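Local coordinates for B-type Cna protein (Enterococcus faecium, PDB 6FWY) that is a cell-wall-anchored surface protein whose thioester domain probably helps the bacterium attach to host surfaces, although its function is not established, at residues K171-S181 / K215-V226. Numbering follows the deposited sequence.
Sequences KYHTFTYKTAS and KLNSSFTIKVPV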
ATOM      1  N   LYS A 171      27.210  33.329 -13.176  1.00 51.83           N
ATOM      2  CA  LYS A 171      28.407  32.552 -13.508  1.00 52.79           C
ATOM      3  C   LYS A 171      28.125  31.037 -13.711  1.00 50.85           C
ATOM      4  O   LYS A 171      29.035  30.206 -13.629  1.00 51.33           O
ATOM      5  CB  LYS A 171      29.455  32.775 -12.416  1.00 55.80           C
ATOM      6  CG  LYS A 171      29.991  34.180 -12.436  1.00 58.46           C
ATOM      7  CD  LYS A 171      30.962  34.413 -11.301  1.00 62.22           C
ATOM      8  CE  LYS A 171      31.841  35.624 -11.585  1.00 64.69           C
ATOM      9  NZ  LYS A 171      32.872  35.799 -10.521  1.00 69.34           N
ATOM     10  N   TYR A 172      26.860  30.676 -13.945  1.00 43.21           N
ATOM     11  CA  TYR A 172      26.458  29.265 -13.987  1.00 42.63           C
ATOM     12  C   TYR A 172      25.618  28.922 -15.207  1.00 43.08           C
ATOM     13  O   TYR A 172      24.782  29.727 -15.642  1.00 43.58           O
ATOM     14  CB  TYR A 172      25.652  28.919 -12.734  1.00 42.60           C
ATOM     15  CG  TYR A 172      26.478  28.898 -11.484  1.00 42.29           C
ATOM     16  CD1 TYR A 172      27.238  27.782 -11.163  1.00 41.52           C
ATOM     17  CD2 TYR A 172      26.510  29.993 -10.618  1.00 43.63           C
ATOM     18  CE1 TYR A 172      28.004  27.733 -10.020  1.00 42.53           C
ATOM     19  CE2 TYR A 172      27.299  29.970  -9.465  1.00 44.15           C
ATOM     20  CZ  TYR A 172      28.044  28.836  -9.174  1.00 43.66           C
ATOM     21  OH  TYR A 172      28.842  28.775  -8.057  1.00 45.04           O
ATOM     22  N   HIS A 173      25.854  27.716 -15.744  1.00 42.60           N
ATOM     23  CA  HIS A 173      24.856  27.009 -16.530  1.00 42.14           C
ATOM     24  C   HIS A 173      23.897  26.406 -15.514  1.00 41.98           C
ATOM     25  O   HIS A 173      24.351  25.745 -14.584  1.00 41.60           O
ATOM     26  CB  HIS A 173      25.464  25.860 -17.354  1.00 42.30           C
ATOM     27  CG  HIS A 173      26.534  26.274 -18.320  1.00 42.03           C
ATOM     28  ND1 HIS A 173      26.281  27.063 -19.422  1.00 42.83           N
ATOM     29  CD2 HIS A 173      27.853  25.958 -18.373  1.00 41.77           C
ATOM     30  CE1 HIS A 173      27.400  27.231 -20.103  1.00 42.76           C
ATOM     31  NE2 HIS A 173      28.368  26.567 -19.489  1.00 42.40           N
ATOM     32  N   THR A 174      22.591  26.633 -15.680  1.00 42.36           N
ATOM     33  CA  THR A 174      21.571  26.135 -14.736  1.00 42.13           C
ATOM     34  C   THR A 174      20.639  25.100 -15.403  1.00 42.10           C
ATOM     35  O   THR A 174      20.290  25.227 -16.576  1.00 42.45           O
ATOM     36  CB  THR A 174      20.727  27.268 -14.092  1.00 42.99           C
ATOM     37  OG1 THR A 174      19.741  27.736 -15.003  1.00 43.97           O
ATOM     38  CG2 THR A 174      21.604  28.434 -13.647  1.00 43.62           C
ATOM     39  N   PHE A 175      20.253  24.083 -14.640  1.00 41.37           N
ATOM     40  CA  PHE A 175      19.357  23.026 -15.107  1.00 41.63           C
ATOM     41  C   PHE A 175      18.304  22.786 -14.029  1.00 41.63           C
ATOM     42  O   PHE A 175      18.623  22.330 -12.931  1.00 39.78           O
ATOM     43  CB  PHE A 175      20.141  21.734 -15.376  1.00 40.91           C
ATOM     44  CG  PHE A 175      21.264  21.906 -16.353  1.00 41.01           C
ATOM     45  CD1 PHE A 175      21.037  21.775 -17.721  1.00 41.77           C
ATOM     46  CD2 PHE A 175      22.541  22.232 -15.908  1.00 40.40           C
ATOM     47  CE1 PHE A 175      22.074  21.953 -18.627  1.00 42.30           C
ATOM     48  CE2 PHE A 175      23.585  22.410 -16.799  1.00 40.68           C
ATOM     49  CZ  PHE A 175      23.366  22.276 -18.160  1.00 41.81           C
ATOM     50  N   THR A 176      17.054  23.112 -14.329  1.00 43.00           N
ATOM     51  CA  THR A 176      15.951  22.932 -13.388  1.00 43.25           C
ATOM     52  C   THR A 176      15.188  21.646 -13.707  1.00 43.26           C
ATOM     53  O   THR A 176      14.980  21.316 -14.863  1.00 44.26           O
ATOM     54  CB  THR A 176      15.027  24.164 -13.375  1.00 44.86           C
ATOM     55  OG1 THR A 176      15.820  25.316 -13.077  1.00 44.44           O
ATOM     56  CG2 THR A 176      13.907  24.030 -12.329  1.00 45.08           C
ATOM     57  N   TYR A 177      14.788  20.929 -12.658  1.00 42.66           N
ATOM     58  CA  TYR A 177      14.060  19.657 -12.752  1.00 42.12           C
ATOM     59  C   TYR A 177      12.840  19.681 -11.831  1.00 42.70           C
ATOM     60  O   TYR A 177      12.892  20.280 -10.773  1.00 42.54           O
ATOM     61  CB  TYR A 177      14.971  18.489 -12.354  1.00 40.60           C
ATOM     62  CG  TYR A 177      16.187  18.338 -13.222  1.00 40.54           C
ATOM     63  CD1 TYR A 177      17.343  19.086 -12.955  1.00 39.63           C
ATOM     64  CD2 TYR A 177      16.198  17.466 -14.312  1.00 40.50           C
ATOM     65  CE1 TYR A 177      18.471  18.961 -13.742  1.00 39.61           C
ATOM     66  CE2 TYR A 177      17.326  17.337 -15.118  1.00 40.98           C
ATOM     67  CZ  TYR A 177      18.463  18.091 -14.829  1.00 40.21           C
ATOM     68  OH  TYR A 177      19.598  17.988 -15.600  1.00 40.58           O
ATOM     69  N   LYS A 178      11.739  19.073 -12.259  1.00 43.18           N
ATOM     70  CA  LYS A 178      10.547  18.853 -11.414  1.00 43.69           C
ATOM     71  C   LYS A 178      10.513  17.432 -10.847  1.00 42.22           C
ATOM     72  O   LYS A 178      10.696  16.478 -11.592  1.00 41.95           O
ATOM     73  CB  LYS A 178       9.261  19.111 -12.213  1.00 45.28           C
ATOM     74  CG  LYS A 178       9.037  20.596 -12.419  1.00 47.16           C
ATOM     75  CD  LYS A 178       7.975  20.939 -13.425  1.00 49.48           C
ATOM     76  CE  LYS A 178       7.952  22.451 -13.526  1.00 51.03           C
ATOM     77  NZ  LYS A 178       7.129  22.962 -14.662  1.00 53.73           N
ATOM     78  N   THR A 179      10.261  17.317  -9.547  1.00 41.70           N
ATOM     79  CA  THR A 179      10.028  16.033  -8.892  1.00 40.87           C
ATOM     80  C   THR A 179       8.524  15.804  -8.782  1.00 42.06           C
ATOM     81  O   THR A 179       7.758  16.767  -8.648  1.00 43.41           O
ATOM     82  CB  THR A 179      10.620  15.948  -7.476  1.00 40.05           C
ATOM     83  OG1 THR A 179       9.987  16.908  -6.634  1.00 40.42           O
ATOM     84  CG2 THR A 179      12.112  16.181  -7.494  1.00 39.49           C
ATOM     85  N   ALA A 180       8.116  14.535  -8.832  1.00 41.08           N
ATOM     86  CA  ALA A 180       6.719  14.162  -8.665  1.00 42.18           C
ATOM     87  C   ALA A 180       6.574  12.779  -8.038  1.00 40.90           C
ATOM     88  O   ALA A 180       7.348  11.874  -8.331  1.00 39.50           O
ATOM     89  CB  ALA A 180       5.979  14.215 -10.002  1.00 43.62           C
ATOM     90  N   SER A 181       5.576  12.633  -7.171  1.00 41.40           N
ATOM     91  CA  SER A 181       5.264  11.356  -6.534  1.00 40.55           C
ATOM     92  C   SER A 181       3.838  11.355  -5.993  1.00 41.43           C
ATOM     93  O   SER A 181       3.309  12.390  -5.592  1.00 42.26           O
ATOM     94  CB  SER A 181       6.244  11.060  -5.395  1.00 39.31           C
ATOM     95  OG  SER A 181       6.069   9.743  -4.881  1.00 38.60           O
ATOM     96  N   LYS A 215      12.988  17.706  -2.411  1.00 40.53           N
ATOM     97  CA  LYS A 215      11.603  17.455  -2.072  1.00 41.12           C
ATOM     98  C   LYS A 215      10.883  16.824  -3.253  1.00 40.27           C
ATOM     99  O   LYS A 215      11.300  16.990  -4.381  1.00 39.46           O
ATOM    100  CB  LYS A 215      10.930  18.756  -1.643  1.00 42.83           C
ATOM    101  CG  LYS A 215      11.369  19.183  -0.256  1.00 44.48           C
ATOM    102  CD  LYS A 215      11.246  20.688  -0.064  1.00 46.60           C
ATOM    103  CE  LYS A 215      11.243  21.072   1.409  1.00 48.77           C
ATOM    104  NZ  LYS A 215       9.864  20.982   1.999  1.00 50.45           N
ATOM    105  N   LEU A 216       9.816  16.092  -2.944  1.00 40.69           N
ATOM    106  CA  LEU A 216       8.898  15.517  -3.942  1.00 40.69           C
ATOM    107  C   LEU A 216       7.772  16.500  -4.232  1.00 42.38           C
ATOM    108  O   LEU A 216       7.337  17.222  -3.338  1.00 44.25           O
ATOM    109  CB  LEU A 216       8.289  14.219  -3.421  1.00 39.78           C
ATOM    110  CG  LEU A 216       9.264  13.145  -2.976  1.00 38.52           C
ATOM    111  CD1 LEU A 216       8.510  11.871  -2.581  1.00 38.22           C
ATOM    112  CD2 LEU A 216      10.268  12.840  -4.067  1.00 37.69           C
ATOM    113  N   ASN A 217       7.280  16.485  -5.467  1.00 42.34           N
ATOM    114  CA  ASN A 217       6.258  17.435  -5.932  1.00 44.14           C
ATOM    115  C   ASN A 217       6.742  18.878  -5.748  1.00 45.43           C
ATOM    116  O   ASN A 217       6.064  19.736  -5.172  1.00 47.20           O
ATOM    117  CB  ASN A 217       4.909  17.153  -5.265  1.00 44.78           C
ATOM    118  CG  ASN A 217       4.440  15.720  -5.513  1.00 43.37           C
ATOM    119  OD1 ASN A 217       4.445  15.266  -6.643  1.00 43.51           O
ATOM    120  ND2 ASN A 217       4.088  15.001  -4.464  1.00 42.16           N
ATOM    121  N   SER A 218       7.945  19.113  -6.252  1.00 44.67           N
ATOM    122  CA  SER A 218       8.652  20.375  -6.097  1.00 45.55           C
ATOM    123  C   SER A 218       9.599  20.547  -7.283  1.00 44.82           C
ATOM    124  O   SER A 218       9.387  19.959  -8.340  1.00 44.62           O
ATOM    125  CB  SER A 218       9.421  20.360  -4.764  1.00 45.25           C
ATOM    126  OG  SER A 218       9.964  21.637  -4.470  1.00 46.31           O
ATOM    127  N   SER A 219      10.628  21.365  -7.129  1.00 44.59           N
ATOM    128  CA  SER A 219      11.681  21.438  -8.124  1.00 43.61           C
ATOM    129  C   SER A 219      13.019  21.721  -7.486  1.00 42.76           C
ATOM    130  O   SER A 219      13.093  22.093  -6.328  1.00 42.99           O
ATOM    131  CB  SER A 219      11.348  22.473  -9.196  1.00 44.76           C
ATOM    132  OG  SER A 219      10.933  23.686  -8.635  1.00 46.54           O
ATOM    133  N   PHE A 220      14.075  21.485  -8.245  1.00 41.59           N
ATOM    134  CA  PHE A 220      15.414  21.872  -7.858  1.00 41.69           C
ATOM    135  C   PHE A 220      16.197  22.276  -9.088  1.00 41.68           C
ATOM    136  O   PHE A 220      15.793  22.006 -10.202  1.00 41.62           O
ATOM    137  CB  PHE A 220      16.138  20.755  -7.082  1.00 40.78           C
ATOM    138  CG  PHE A 220      16.363  19.516  -7.867  1.00 39.67           C
ATOM    139  CD1 PHE A 220      17.498  19.375  -8.657  1.00 39.35           C
ATOM    140  CD2 PHE A 220      15.451  18.486  -7.824  1.00 39.85           C
ATOM    141  CE1 PHE A 220      17.685  18.243  -9.431  1.00 38.98           C
ATOM    142  CE2 PHE A 220      15.647  17.324  -8.546  1.00 39.34           C
ATOM    143  CZ  PHE A 220      16.763  17.210  -9.372  1.00 39.22           C
ATOM    144  N   THR A 221      17.335  22.919  -8.859  1.00 41.64           N
ATOM    145  CA  THR A 221      18.200  23.415  -9.921  1.00 40.73           C
ATOM    146  C   THR A 221      19.639  22.976  -9.654  1.00 39.76           C
ATOM    147  O   THR A 221      20.127  23.111  -8.542  1.00 40.27           O
ATOM    148  CB  THR A 221      18.052  24.937 -10.061  1.00 41.64           C
ATOM    149  OG1 THR A 221      16.719  25.236 -10.481  1.00 42.26           O
ATOM    150  CG2 THR A 221      19.012  25.504 -11.093  1.00 41.74           C
ATOM    151  N   ILE A 222      20.279  22.415 -10.675  1.00 39.17           N
ATOM    152  CA  ILE A 222      21.701  22.110 -10.670  1.00 39.19           C
ATOM    153  C   ILE A 222      22.411  23.252 -11.393  1.00 39.66           C
ATOM    154  O   ILE A 222      21.953  23.700 -12.444  1.00 39.58           O
ATOM    155  CB  ILE A 222      22.006  20.751 -11.356  1.00 38.91           C
ATOM    156  CG1 ILE A 222      21.371  19.622 -10.551  1.00 39.00           C
ATOM    157  CG2 ILE A 222      23.514  20.515 -11.469  1.00 38.96           C
ATOM    158  CD1 ILE A 222      21.467  18.255 -11.173  1.00 38.96           C
ATOM    159  N   LYS A 223      23.524  23.711 -10.821  1.00 39.82           N
ATOM    160  CA  LYS A 223      24.302  24.814 -11.383  1.00 40.16           C
ATOM    161  C   LYS A 223      25.738  24.393 -11.632  1.00 39.59           C
ATOM    162  O   LYS A 223      26.399  23.893 -10.734  1.00 40.04           O
ATOM    163  CB  LYS A 223      24.250  26.015 -10.450  1.00 41.08           C
ATOM    164  CG  LYS A 223      22.830  26.491 -10.191  1.00 41.96           C
ATOM    165  CD  LYS A 223      22.768  27.937  -9.786  1.00 43.54           C
ATOM    166  CE  LYS A 223      21.331  28.358  -9.548  1.00 44.45           C
ATOM    167  NZ  LYS A 223      21.162  29.804  -9.314  1.00 46.59           N
ATOM    168  N   VAL A 224      26.206  24.605 -12.853  1.00 39.43           N
ATOM    169  CA  VAL A 224      27.528  24.180 -13.304  1.00 39.68           C
ATOM    170  C   VAL A 224      28.260  25.454 -13.711  1.00 39.68           C
ATOM    171  O   VAL A 224      27.758  26.188 -14.555  1.00 39.23           O
ATOM    172  CB  VAL A 224      27.428  23.201 -14.504  1.00 39.78           C
ATOM    173  CG1 VAL A 224      28.810  22.807 -15.024  1.00 40.15           C
ATOM    174  CG2 VAL A 224      26.634  21.953 -14.112  1.00 39.57           C
ATOM    175  N   PRO A 225      29.436  25.732 -13.110  1.00 40.24           N
ATOM    176  CA  PRO A 225      30.139  26.981 -13.466  1.00 40.97           C
ATOM    177  C   PRO A 225      30.418  27.108 -14.965  1.00 41.02           C
ATOM    178  O   PRO A 225      30.808  26.124 -15.606  1.00 40.67           O
ATOM    179  CB  PRO A 225      31.442  26.884 -12.673  1.00 41.18           C
ATOM    180  CG  PRO A 225      31.151  25.988 -11.536  1.00 41.12           C
ATOM    181  CD  PRO A 225      30.153  24.986 -12.051  1.00 40.67           C
ATOM    182  N   VAL A 226      30.206  28.303 -15.524  1.00 41.25           N
ATOM    183  CA  VAL A 226      30.455  28.526 -16.966  1.00 41.54           C
ATOM    184  C   VAL A 226      31.933  28.366 -17.354  1.00 41.61           C
ATOM    185  O   VAL A 226      32.260  28.277 -18.521  1.00 42.53           O
ATOM    186  CB  VAL A 226      29.908  29.889 -17.484  1.00 42.15           C
ATOM    187  CG1 VAL A 226      28.389  29.966 -17.311  1.00 41.94           C
ATOM    188  CG2 VAL A 226      30.596  31.083 -16.828  1.00 42.53           C
TER
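His173, Phe175 and Tyr177 pair with Val224, Ile222 and Phe220 through paired backbone hydrogen bonds. Strands 172-181 and 218-225 thus run antiparallel. At one end Val226 N adds a bond to Lys171 O.

Side-chain polar bonds lie at the other end and on one face. Thr179 OG1 donates to Lys215 O (2.6 Å) and accepts from Ser218 N (3.0 Å). Its chi1 of 63° sets the hydroxyl between its own N and carbonyl carbon. The Asn217 amide grips the backbone of Ser181 twice: OD1 takes Ser181 N (2.9 Å), which stands above the carbonyl plane, and ND2 gives to Ser181 O in the plane of the amide. On the face shared with Thr174 and Lys223, the hydroxyls of Thr176 and Thr221 are hydrogen-bonded, OG1 to OG1 at 2.7 Å. Beside them, Lys223 CB packs on Tyr172 CD1 at 3.5 Å, the side chains at about a right angle.

The opposite face, with Phe175, Tyr177, Phe220 and Ile222, is largely apolar. Tyr177 CB sits over one face of the Phe220 ring, while Thr179 CG2 meets that ring at its edge. The two ring planes are 23° apart and offset, with little overlap. Phe235 meets the Tyr177 ring edge-to-face and also touches Phe220. Val226 CG1 lies over the centre of the His173 ring, 4.0 Å from its centroid; Asp168 holds ND1.

A G1 beta bulge sets Asn217 and Ser218 against Thr179. The strands are second and third in a five-stranded antiparallel sheet, packed through this apolar face against strands 231-250 and 258-277 in a beta-sandwich-like arrangement.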